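Local coordinates for E3 19 kDa protein (Human adenovirus E serotype 4, PDB 5IRO) that probably binds and retains class I histocompatibility heavy chains in the endoplasmic reticulum, so that infected cells display fewer of them at their surface, at residues P64-V69 with V81-F87; K17-S21 with L32-G36; N27-V31 with A56-Q60; Q40-I44 with V69-G73. One frame throughout, in Å; residues are numbered along the deposited sequence.

Contact 1. Residues P64-V69 with V81-F87; sequences PEWYTV and VNNTFIF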
loop_
_atom_site.group_PDB
_atom_site.type_symbol
_atom_site.label_atom_id
_atom_site.label_comp_id
_atom_site.label_asym_id
_atom_site.label_seq_id
_atom_site.Cartn_x
_atom_site.Cartn_y
_atom_site.Cartn_z
ATOM N N PRO D 64 0.051 24.438 15.112
ATOM C CA PRO D 64 0.236 24.567 16.563
ATOM C C PRO D 64 1.419 23.778 17.108
ATOM O O PRO D 64 1.826 22.771 16.529
ATOM C CB PRO D 64 -1.067 23.988 17.129
ATOM C CG PRO D 64 -2.058 24.158 16.039
ATOM C CD PRO D 64 -1.292 23.932 14.780
ATOM N N GLU D 65 1.965 24.254 18.222
ATOM C CA GLU D 65 3.105 23.616 18.860
ATOM C C GLU D 65 2.780 23.344 20.315
ATOM O O GLU D 65 3.666 23.192 21.157
ATOM C CB GLU D 65 4.334 24.503 18.732
ATOM C CG GLU D 65 4.766 24.687 17.297
ATOM C CD GLU D 65 5.654 25.885 17.118
ATOM O OE1 GLU D 65 5.710 26.721 18.045
ATOM O OE2 GLU D 65 6.307 25.978 16.060
ATOM N N TRP D 66 1.484 23.295 20.590
ATOM C CA TRP D 66 0.982 22.930 21.897
ATOM C C TRP D 66 -0.187 21.982 21.678
ATOM O O TRP D 66 -0.763 21.936 20.590
ATOM C CB TRP D 66 0.567 24.190 22.658
ATOM C CG TRP D 66 -0.473 25.007 21.959
ATOM C CD1 TRP D 66 -0.273 26.153 21.243
ATOM C CD2 TRP D 66 -1.887 24.806 22.003
ATOM N NE1 TRP D 66 -1.472 26.638 20.782
ATOM C CE2 TRP D 66 -2.482 25.834 21.244
ATOM C CE3 TRP D 66 -2.712 23.842 22.591
ATOM C CZ2 TRP D 66 -3.856 25.924 21.059
ATOM C CZ3 TRP D 66 -4.073 23.932 22.406
ATOM C CH2 TRP D 66 -4.632 24.965 21.649
ATOM N N TYR D 67 -0.545 21.234 22.713
ATOM C CA TYR D 67 -1.682 20.327 22.650
ATOM C C TYR D 67 -2.316 20.179 24.025
ATOM O O TYR D 67 -1.633 20.288 25.042
ATOM C CB TYR D 67 -1.266 18.972 22.061
ATOM C CG TYR D 67 -0.162 18.258 22.816
ATOM C CD1 TYR D 67 -0.441 17.177 23.641
ATOM C CD2 TYR D 67 1.162 18.665 22.698
ATOM C CE1 TYR D 67 0.563 16.523 24.327
ATOM C CE2 TYR D 67 2.172 18.018 23.380
ATOM C CZ TYR D 67 1.868 16.949 24.193
ATOM O OH TYR D 67 2.874 16.303 24.874
ATOM N N THR D 68 -3.619 19.922 24.054
ATOM C CA THR D 68 -4.342 19.855 25.317
ATOM C C THR D 68 -4.660 18.420 25.703
ATOM O O THR D 68 -5.005 17.597 24.849
ATOM C CB THR D 68 -5.664 20.654 25.272
ATOM O OG1 THR D 68 -6.462 20.219 24.170
ATOM C CG2 THR D 68 -5.388 22.128 25.134
ATOM N N VAL D 69 -4.546 18.131 26.994
ATOM C CA VAL D 69 -4.893 16.817 27.517
ATOM C C VAL D 69 -5.963 16.960 28.597
ATOM O O VAL D 69 -5.737 17.559 29.648
ATOM C CB VAL D 69 -3.650 16.052 28.061
ATOM C CG1 VAL D 69 -2.814 16.931 28.986
ATOM C CG2 VAL D 69 -4.065 14.754 28.747
ATOM N N VAL D 81 -5.055 20.233 30.531
ATOM C CA VAL D 81 -3.696 20.721 30.741
ATOM C C VAL D 81 -3.024 20.985 29.398
ATOM O O VAL D 81 -3.032 20.127 28.511
ATOM C CB VAL D 81 -2.856 19.714 31.558
ATOM C CG1 VAL D 81 -1.381 20.086 31.531
ATOM C CG2 VAL D 81 -3.364 19.634 32.988
ATOM N N ASN D 82 -2.460 22.181 29.249
ATOM C CA ASN D 82 -1.754 22.545 28.028
ATOM C C ASN D 82 -0.294 22.106 28.074
ATOM O O ASN D 82 0.428 22.435 29.015
ATOM C CB ASN D 82 -1.842 24.056 27.784
ATOM C CG ASN D 82 -3.209 24.485 27.289
ATOM O OD1 ASN D 82 -4.177 23.738 27.398
ATOM N ND2 ASN D 82 -3.292 25.689 26.736
ATOM N N ASN D 83 0.136 21.359 27.064
ATOM C CA ASN D 83 1.527 20.937 26.979
ATOM C C ASN D 83 2.184 21.435 25.699
ATOM O O ASN D 83 1.618 21.302 24.617
ATOM C CB ASN D 83 1.622 19.414 27.060
ATOM C CG ASN D 83 1.549 18.901 28.483
ATOM O OD1 ASN D 83 1.787 19.643 29.435
ATOM N ND2 ASN D 83 1.208 17.626 28.638
ATOM N N THR D 84 3.386 21.989 25.815
ATOM C CA THR D 84 4.082 22.504 24.642
ATOM C C THR D 84 5.198 21.553 24.205
ATOM O O THR D 84 6.167 21.329 24.929
ATOM C CB THR D 84 4.641 23.940 24.865
ATOM O OG1 THR D 84 5.426 24.334 23.733
ATOM C CG2 THR D 84 5.490 24.025 26.127
ATOM N N PHE D 85 5.031 20.968 23.025
ATOM C CA PHE D 85 6.088 20.185 22.405
ATOM C C PHE D 85 6.295 20.754 21.020
ATOM O O PHE D 85 5.346 20.910 20.253
ATOM C CB PHE D 85 5.712 18.709 22.300
ATOM C CG PHE D 85 6.840 17.839 21.814
ATOM C CD1 PHE D 85 6.995 17.564 20.464
ATOM C CD2 PHE D 85 7.758 17.313 22.709
ATOM C CE1 PHE D 85 8.036 16.768 20.015
ATOM C CE2 PHE D 85 8.801 16.518 22.268
ATOM C CZ PHE D 85 8.940 16.245 20.920
ATOM N N ILE D 86 7.545 21.065 20.703
ATOM C CA ILE D 86 7.856 21.692 19.431
ATOM C C ILE D 86 7.966 20.704 18.267
ATOM O O ILE D 86 8.814 19.809 18.251
ATOM C CB ILE D 86 9.132 22.562 19.538
ATOM C CG1 ILE D 86 9.375 23.313 18.230
ATOM C CG2 ILE D 86 10.342 21.740 19.988
ATOM C CD1 ILE D 86 8.453 24.493 18.056
ATOM N N PHE D 87 7.066 20.864 17.304
ATOM C CA PHE D 87 7.016 20.001 16.134
ATOM C C PHE D 87 8.000 20.533 15.101
ATOM O O PHE D 87 8.406 19.823 14.183
ATOM C CB PHE D 87 5.599 19.949 15.555
ATOM C CG PHE D 87 4.538 19.600 16.565
ATOM C CD1 PHE D 87 4.081 18.301 16.689
ATOM C CD2 PHE D 87 3.995 20.572 17.385
ATOM C CE1 PHE D 87 3.110 17.975 17.617
ATOM C CE2 PHE D 87 3.023 20.252 18.313
ATOM C CZ PHE D 87 2.581 18.953 18.428
#

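Contact 2. Residues K17-S21 with L32-G36; sequences KCQLS and LIKCG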
loop_
_atom_site.group_PDB
_atom_site.type_symbol
_atom_site.label_atom_id
_atom_site.label_comp_id
_atom_site.label_asym_id
_atom_site.label_seq_id
_atom_site.Cartn_x
_atom_site.Cartn_y
_atom_site.Cartn_z
ATOM N N LYS D 17 3.124 13.523 30.207
ATOM C CA LYS D 17 4.034 12.974 29.222
ATOM C C LYS D 17 3.294 11.903 28.436
ATOM O O LYS D 17 3.324 10.720 28.779
ATOM C CB LYS D 17 5.271 12.380 29.907
ATOM C CG LYS D 17 6.306 11.800 28.955
ATOM C CD LYS D 17 7.432 11.104 29.709
ATOM C CE LYS D 17 8.159 12.067 30.635
ATOM N NZ LYS D 17 9.290 11.415 31.355
ATOM N N CYS D 18 2.621 12.344 27.381
ATOM C CA CYS D 18 2.027 11.456 26.400
ATOM C C CYS D 18 2.945 11.411 25.182
ATOM O O CYS D 18 3.090 12.404 24.468
ATOM C CB CYS D 18 0.636 11.958 26.018
ATOM S SG CYS D 18 -0.617 11.686 27.275
ATOM N N GLN D 19 3.563 10.256 24.958
ATOM C CA GLN D 19 4.612 10.104 23.953
ATOM C C GLN D 19 4.153 10.428 22.534
ATOM O O GLN D 19 3.005 10.189 22.169
ATOM C CB GLN D 19 5.155 8.672 23.984
ATOM C CG GLN D 19 4.152 7.635 23.484
ATOM C CD GLN D 19 4.709 6.229 23.429
ATOM O OE1 GLN D 19 4.705 5.506 24.424
ATOM N NE2 GLN D 19 5.183 5.829 22.255
ATOM N N LEU D 20 5.046 11.010 21.743
ATOM C CA LEU D 20 4.719 11.329 20.357
ATOM C C LEU D 20 5.840 10.971 19.379
ATOM O O LEU D 20 7.023 11.100 19.695
ATOM C CB LEU D 20 4.264 12.787 20.190
ATOM C CG LEU D 20 5.161 13.990 20.495
ATOM C CD1 LEU D 20 4.498 15.247 19.954
ATOM C CD2 LEU D 20 5.425 14.142 21.984
ATOM N N SER D 21 5.447 10.522 18.192
ATOM C CA SER D 21 6.387 10.123 17.152
ATOM C C SER D 21 6.115 10.882 15.857
ATOM O O SER D 21 4.979 11.272 15.582
ATOM C CB SER D 21 6.310 8.615 16.903
ATOM O OG SER D 21 4.967 8.195 16.742
ATOM N N LEU D 32 2.152 11.937 15.417
ATOM C CA LEU D 32 1.400 10.913 16.130
ATOM C C LEU D 32 1.564 11.084 17.634
ATOM O O LEU D 32 2.561 10.649 18.206
ATOM C CB LEU D 32 1.883 9.522 15.726
ATOM C CG LEU D 32 1.090 8.371 16.346
ATOM C CD1 LEU D 32 -0.208 8.134 15.588
ATOM C CD2 LEU D 32 1.929 7.110 16.416
ATOM N N ILE D 33 0.574 11.694 18.275
ATOM C CA ILE D 33 0.596 11.882 19.721
ATOM C C ILE D 33 -0.049 10.697 20.432
ATOM O O ILE D 33 -1.275 10.562 20.443
ATOM C CB ILE D 33 -0.135 13.174 20.129
ATOM C CG1 ILE D 33 0.341 14.344 19.264
ATOM C CG2 ILE D 33 0.086 13.472 21.604
ATOM C CD1 ILE D 33 -0.461 15.617 19.453
ATOM N N LYS D 34 0.779 9.839 21.020
ATOM C CA LYS D 34 0.280 8.656 21.712
ATOM C C LYS D 34 0.284 8.812 23.234
ATOM O O LYS D 34 1.338 8.933 23.859
ATOM C CB LYS D 34 1.090 7.422 21.314
ATOM C CG LYS D 34 0.565 6.124 21.904
ATOM C CD LYS D 34 1.334 4.931 21.366
ATOM C CE LYS D 34 0.733 3.620 21.845
ATOM N NZ LYS D 34 1.532 2.455 21.379
ATOM N N CYS D 35 -0.905 8.807 23.822
ATOM C CA CYS D 35 -1.049 8.769 25.270
ATOM C C CYS D 35 -1.557 7.398 25.699
ATOM O O CYS D 35 -1.728 6.509 24.864
ATOM C CB CYS D 35 -1.979 9.887 25.754
ATOM S SG CYS D 35 -1.361 11.560 25.432
ATOM N N GLY D 36 -1.812 7.229 26.993
ATOM C CA GLY D 36 -2.155 5.921 27.522
ATOM C C GLY D 36 -3.473 5.353 27.028
ATOM O O GLY D 36 -4.438 6.086 26.818
#

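Contact 3. Residues N27-V31 with A56-Q60; sequences NRCAV and ASTWQ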
loop_
_atom_site.group_PDB
_atom_site.type_symbol
_atom_site.label_atom_id
_atom_site.label_comp_id
_atom_site.label_asym_id
_atom_site.label_seq_id
_atom_site.Cartn_x
_atom_site.Cartn_y
_atom_site.Cartn_z
ATOM N N ASN D 27 5.574 13.264 1.757
ATOM C CA ASN D 27 6.201 14.594 1.833
ATOM C C ASN D 27 5.520 15.625 2.735
ATOM O O ASN D 27 5.386 16.798 2.386
ATOM C CB ASN D 27 6.403 15.155 0.426
ATOM C CG ASN D 27 7.337 14.297 -0.401
ATOM O OD1 ASN D 27 8.280 13.710 0.130
ATOM N ND2 ASN D 27 7.074 14.202 -1.697
ATOM N N ARG D 28 5.058 15.150 3.883
ATOM C CA ARG D 28 4.459 15.978 4.918
ATOM C C ARG D 28 4.847 15.370 6.247
ATOM O O ARG D 28 4.976 14.150 6.364
ATOM C CB ARG D 28 2.958 15.974 4.780
ATOM C CG ARG D 28 2.545 14.569 4.526
ATOM C CD ARG D 28 1.071 14.328 4.451
ATOM N NE ARG D 28 0.525 14.085 5.771
ATOM C CZ ARG D 28 -0.638 14.580 6.173
ATOM N NH1 ARG D 28 -1.357 15.355 5.363
ATOM N NH2 ARG D 28 -1.076 14.313 7.389
ATOM N N CYS D 29 5.025 16.200 7.259
ATOM C CA CYS D 29 5.412 15.671 8.551
ATOM C C CYS D 29 4.221 15.145 9.360
ATOM O O CYS D 29 3.507 15.912 10.017
ATOM C CB CYS D 29 6.173 16.728 9.337
ATOM S SG CYS D 29 7.076 16.065 10.734
ATOM N N ALA D 30 4.048 13.824 9.334
ATOM C CA ALA D 30 2.961 13.167 10.052
ATOM C C ALA D 30 3.268 13.074 11.540
ATOM O O ALA D 30 4.282 12.495 11.952
ATOM C CB ALA D 30 2.705 11.782 9.476
ATOM N N VAL D 31 2.370 13.655 12.330
ATOM C CA VAL D 31 2.485 13.697 13.780
ATOM C C VAL D 31 1.605 12.636 14.428
ATOM O O VAL D 31 0.450 12.455 14.036
ATOM C CB VAL D 31 2.051 15.077 14.320
ATOM C CG1 VAL D 31 2.228 15.147 15.826
ATOM C CG2 VAL D 31 2.824 16.188 13.630
ATOM N N ALA D 56 -3.541 11.530 15.405
ATOM C CA ALA D 56 -2.665 11.587 14.240
ATOM C C ALA D 56 -3.016 12.766 13.341
ATOM O O ALA D 56 -4.134 12.863 12.838
ATOM C CB ALA D 56 -2.734 10.285 13.457
ATOM N N SER D 57 -2.054 13.660 13.145
ATOM C CA SER D 57 -2.249 14.805 12.265
ATOM C C SER D 57 -0.994 15.112 11.459
ATOM O O SER D 57 -0.215 14.216 11.136
ATOM C CB SER D 57 -2.666 16.038 13.066
ATOM O OG SER D 57 -2.868 17.148 12.209
ATOM N N THR D 58 -0.810 16.387 11.137
ATOM C CA THR D 58 0.360 16.829 10.394
ATOM C C THR D 58 0.862 18.161 10.916
ATOM O O THR D 58 0.098 18.932 11.496
ATOM C CB THR D 58 0.048 17.012 8.902
ATOM O OG1 THR D 58 -1.157 16.309 8.569
ATOM C CG2 THR D 58 1.206 16.516 8.048
ATOM N N TRP D 59 2.149 18.432 10.718
ATOM C CA TRP D 59 2.675 19.752 11.049
ATOM C C TRP D 59 3.338 20.435 9.855
ATOM O O TRP D 59 4.150 19.836 9.147
ATOM C CB TRP D 59 3.637 19.692 12.239
ATOM C CG TRP D 59 4.049 21.050 12.726
ATOM C CD1 TRP D 59 3.416 21.818 13.662
ATOM C CD2 TRP D 59 5.202 21.792 12.313
ATOM N NE1 TRP D 59 4.099 22.998 13.844
ATOM C CE2 TRP D 59 5.200 23.004 13.029
ATOM C CE3 TRP D 59 6.234 21.548 11.401
ATOM C CZ2 TRP D 59 6.191 23.970 12.863
ATOM C CZ3 TRP D 59 7.215 22.506 11.237
ATOM C CH2 TRP D 59 7.186 23.703 11.962
ATOM N N GLN D 60 2.963 21.695 9.643
ATOM C CA GLN D 60 3.589 22.564 8.651
ATOM C C GLN D 60 3.817 23.918 9.326
ATOM O O GLN D 60 3.203 24.193 10.358
ATOM C CB GLN D 60 2.703 22.712 7.403
ATOM C CG GLN D 60 1.439 23.544 7.599
ATOM C CD GLN D 60 0.624 23.692 6.320
ATOM O OE1 GLN D 60 1.146 23.536 5.217
ATOM N NE2 GLN D 60 -0.658 24.011 6.466
#

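Contact 4. Residues Q40-I44 with V69-G73; sequences QSVAI and VSVPG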
loop_
_atom_site.group_PDB
_atom_site.type_symbol
_atom_site.label_atom_id
_atom_site.label_comp_id
_atom_site.label_asym_id
_atom_site.label_seq_id
_atom_site.Cartn_x
_atom_site.Cartn_y
_atom_site.Cartn_z
ATOM N N GLN D 40 -9.821 5.740 29.796
ATOM C CA GLN D 40 -10.806 6.296 28.874
ATOM C C GLN D 40 -11.001 7.751 29.298
ATOM O O GLN D 40 -10.556 8.137 30.380
ATOM C CB GLN D 40 -12.110 5.485 28.959
ATOM C CG GLN D 40 -13.362 6.133 28.361
ATOM C CD GLN D 40 -13.222 6.440 26.879
ATOM O OE1 GLN D 40 -12.864 7.555 26.498
ATOM N NE2 GLN D 40 -13.516 5.456 26.038
ATOM N N SER D 41 -11.628 8.557 28.444
ATOM C CA SER D 41 -11.949 9.951 28.754
ATOM C C SER D 41 -10.717 10.856 28.840
ATOM O O SER D 41 -10.846 12.079 28.895
ATOM C CB SER D 41 -12.813 10.063 30.015
ATOM O OG SER D 41 -14.021 9.340 29.857
ATOM N N VAL D 42 -9.528 10.260 28.835
ATOM C CA VAL D 42 -8.308 11.040 28.682
ATOM C C VAL D 42 -8.287 11.512 27.235
ATOM O O VAL D 42 -7.866 10.796 26.327
ATOM C CB VAL D 42 -7.027 10.252 29.083
ATOM C CG1 VAL D 42 -7.062 8.842 28.530
ATOM C CG2 VAL D 42 -5.762 10.985 28.639
ATOM N N ALA D 43 -8.769 12.731 27.027
ATOM C CA ALA D 43 -8.959 13.237 25.675
ATOM C C ALA D 43 -7.747 14.012 25.192
ATOM O O ALA D 43 -7.222 14.860 25.904
ATOM C CB ALA D 43 -10.206 14.113 25.616
ATOM N N ILE D 44 -7.295 13.715 23.979
ATOM C CA ILE D 44 -6.152 14.422 23.420
ATOM C C ILE D 44 -6.612 15.346 22.298
ATOM O O ILE D 44 -7.394 14.956 21.430
ATOM C CB ILE D 44 -5.021 13.464 22.953
ATOM C CG1 ILE D 44 -3.784 14.258 22.522
ATOM C CG2 ILE D 44 -5.494 12.542 21.840
ATOM C CD1 ILE D 44 -3.179 15.087 23.628
ATOM N N VAL D 69 -4.546 18.131 26.994
ATOM C CA VAL D 69 -4.893 16.817 27.517
ATOM C C VAL D 69 -5.963 16.960 28.597
ATOM O O VAL D 69 -5.737 17.559 29.648
ATOM C CB VAL D 69 -3.650 16.052 28.061
ATOM C CG1 VAL D 69 -2.814 16.931 28.986
ATOM C CG2 VAL D 69 -4.065 14.754 28.747
ATOM N N SER D 70 -7.143 16.420 28.314
ATOM C CA SER D 70 -8.262 16.507 29.236
ATOM C C SER D 70 -8.254 15.255 30.093
ATOM O O SER D 70 -8.397 14.143 29.576
ATOM C CB SER D 70 -9.584 16.629 28.474
ATOM O OG SER D 70 -9.544 17.682 27.525
ATOM N N VAL D 71 -8.084 15.438 31.400
ATOM C CA VAL D 71 -7.997 14.310 32.325
ATOM C C VAL D 71 -8.726 14.561 33.642
ATOM O O VAL D 71 -8.502 15.574 34.301
ATOM C CB VAL D 71 -6.526 13.952 32.637
ATOM C CG1 VAL D 71 -5.930 13.118 31.521
ATOM C CG2 VAL D 71 -5.701 15.209 32.870
ATOM N N PRO D 72 -9.592 13.615 34.038
ATOM C CA PRO D 72 -10.344 13.690 35.295
ATOM C C PRO D 72 -9.452 13.524 36.522
ATOM O O PRO D 72 -8.499 12.745 36.495
ATOM C CB PRO D 72 -11.314 12.510 35.185
ATOM C CG PRO D 72 -10.625 11.549 34.273
ATOM C CD PRO D 72 -9.940 12.413 33.261
ATOM N N GLY D 73 -9.764 14.266 37.580
ATOM C CA GLY D 73 -8.963 14.268 38.792
ATOM C C GLY D 73 -9.477 13.306 39.847
ATOM O O GLY D 73 -10.407 12.539 39.601
#

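Contact 1. Residues P64-V69 with V81-F87
The Tyr67 ring and Asn83 form the tight centre of this contact. Asn83 CB sits over one face of the ring, a CH-pi contact 4.1 Å from the centroid of the Tyr67 ring, while Phe85 CB approaches its edge at Tyr67 CE2, 3.8 Å away. A chi1 of 58° sets Tyr67 CG between its own backbone N and carbonyl carbon, which brings the ring across Asn83. Their backbones are paired too: Tyr67 N reaches Asn83 O at 2.9 Å, and Asn83 N returns the bond to Tyr67 O. Val69 and Val81 repeat this hydrogen-bonded pairing, with Val69 CG1 3.8 Å from Val81 CB, branched side chains well suited to a strand. Strands 66-72 and 78-84 thus make an antiparallel beta hairpin, whose Tyr67 face looks toward Ile33 of the other sheet. The other face is looser and more solvent-exposed. There Thr68 and Asn82 run side by side, the latter poorly ordered, and polar groups suit such a place. Toward the hairpin's open end pairing frays: Phe85 N and Thr84 OG1 make only weak bonds to Glu65 O. Phe87 nevertheless turns inward, the edge of its ring meeting Glu65 CA at CE2, 3.4 Å apart.

Contact 2. Residues K17-S21 with L32-G36
Cys18 and Cys35 are joined by a disulfide, SG to SG 2.0 Å, at the open end of the antiparallel beta hairpin built from strands 20-24 and 29-34. This covalent link lies just before the first strand and just after the second, so the two strand ends are held together where regular pairing has not begun or has already stopped. Both half-cystines are buried, but Cys18 is poorly ordered and its finer geometry is doubtful.

Backbone hydrogen bonds take over farther along. Ser21 and Leu32 form a hydrogen-bonded pair: Ser21 N to Leu32 O is 2.9 Å with an N-H...O angle of 161°, and Leu32 N to Ser21 O is also 2.9 Å but more bent, at 141°. Beyond the intervening pair, Leu20 with Ile33, a bond from Lys34 N to Gln19 O is modelled too short and remains doubtful.

Apolar packing belongs to the Leu20 and Ile33 face, where Leu20 CD1 lies 4.3 Å from Ile33 CG1. Leu20 also touches Phe85 and Phe87, which follow strand 78-84, and Ile33 touches Tyr46, just after strand 43-45.

On the opposite face, long polar side chains lie alongside one another. Gln19 CG comes 3.8 Å from Lys34 CB, and both extended chains run the same way, so their methylene groups pack while their polar ends stay toward the exposed side. Leu32 also faces this side, touching Ala56 and an acidic side chain of another protein in the assembly. Its chi1 of -176° carries CG toward Ser21, and chi2 turns CD2 to the hydroxyl, 3.2 Å from Ser21 OG.

Contact 3. Residues N27-V31 with A56-Q60
Val31 packs across strand 54-59 against Ser57 and Trp59, and its branches can be followed outward. Its CB stands 4.0 Å from Ser57 O, the carbonyl that also accepts the Val31 backbone N-H. From there the two methyls part. CG2, kept beside the residue's own backbone N by a chi1 of -177°, reaches over the neighbouring strand, 3.7 Å from Trp59 N and 3.9 Å from Trp59 CB. CG1, anti to that N, turns to the aromatic ring of Phe87, in the segment that follows strand 78-84. A beta-branched residue serves well here, since one side chain can fill two directions.

The backbones hold the antiparallel register. Val31 N to Ser57 O and Ser57 N to Val31 O are both 2.9 Å, and the donor of the first stands 51° out of the carbonyl plane of Ser57. Two residues farther along, Trp59 N reaches Cys29 O at 2.9 Å, at an N-H...O angle of 158°. The Trp59 indole meets Phe87, and its NE1 is bonded to Asp63 O, which satisfies the one polar atom of a buried ring. Cys29 points to this same face and is tied by a disulfide to Cys91, at the start of helix 91-94.

On the other face, Arg28 bends at chi3, but its poorly ordered guanidinium is modelled too close to Thr58, so its placement over the Thr58 methyl is itself doubtful. Acidic side chains of another protein pack on Arg28 and Thr58; a cationic group beside them is consistent with electrostatic attraction at that interface.

Contact 4. Residues Q40-I44 with V69-G73
Val42 overlaps Val71 with its CG2 methyl, which lies 3.6 Å from Val71 CG1; the two side chains run alongside, pointing the same way. The same methyl meets Val69 obliquely, CG2 to CG2 4.1 Å. It gets there because chi1 of Val42, 44°, leaves CG2 opposite the backbone N, so that one branch spans two residues of strand 66-72. Three valines suit this apolar patch: they are compact, and branching at CB fits an extended chain.

Ala43 and Ser70 occupy the other face as a hydrogen-bonded pair, where their small side chains sit side by side. Ala43 N donates to Ser70 O at 2.9 Å, in the carbonyl plane and on a lone pair; Ser70 N reaches Ala43 O, also at 2.9 Å, along a nearly straight bond of 170°. Ala43 CB and Ser70 CB lie 3.9 Å apart, and the Ser70 hydroxyl is bonded to that of Thr80, on the strand beyond. This chain is the part of the glycoprotein ahead of its transmembrane helix, probably the luminal domain. A short edge strand, 43-45, laid antiparallel on the central strand 66-72 of a three-stranded sheet is the result, consistent with one half of an immunoglobulin-like beta sandwich.

In the fold
From the N terminus, contact 2 closes the first loop, a hairpin whose strands begin one sheet. Contact 3 opens within that loop, at 27-31, and closes at 56-60, so it crosses contact 2 and adds strand 54-59 as the sheet's third member. Contact 4 starts at 40-44, inside the loop of contact 3, and crosses it in turn by pairing with 69-73, founding the second sheet. Contact 1 then crosses contact 4, shares Val69 with it, and completes that sheet through the hairpin 66-72 and 78-84. Contacts 2 and 4 follow in series, yet Ile33 of one packs on Ile44 of the other, while Pro64 of contact 1 lies against Trp59 of contact 3.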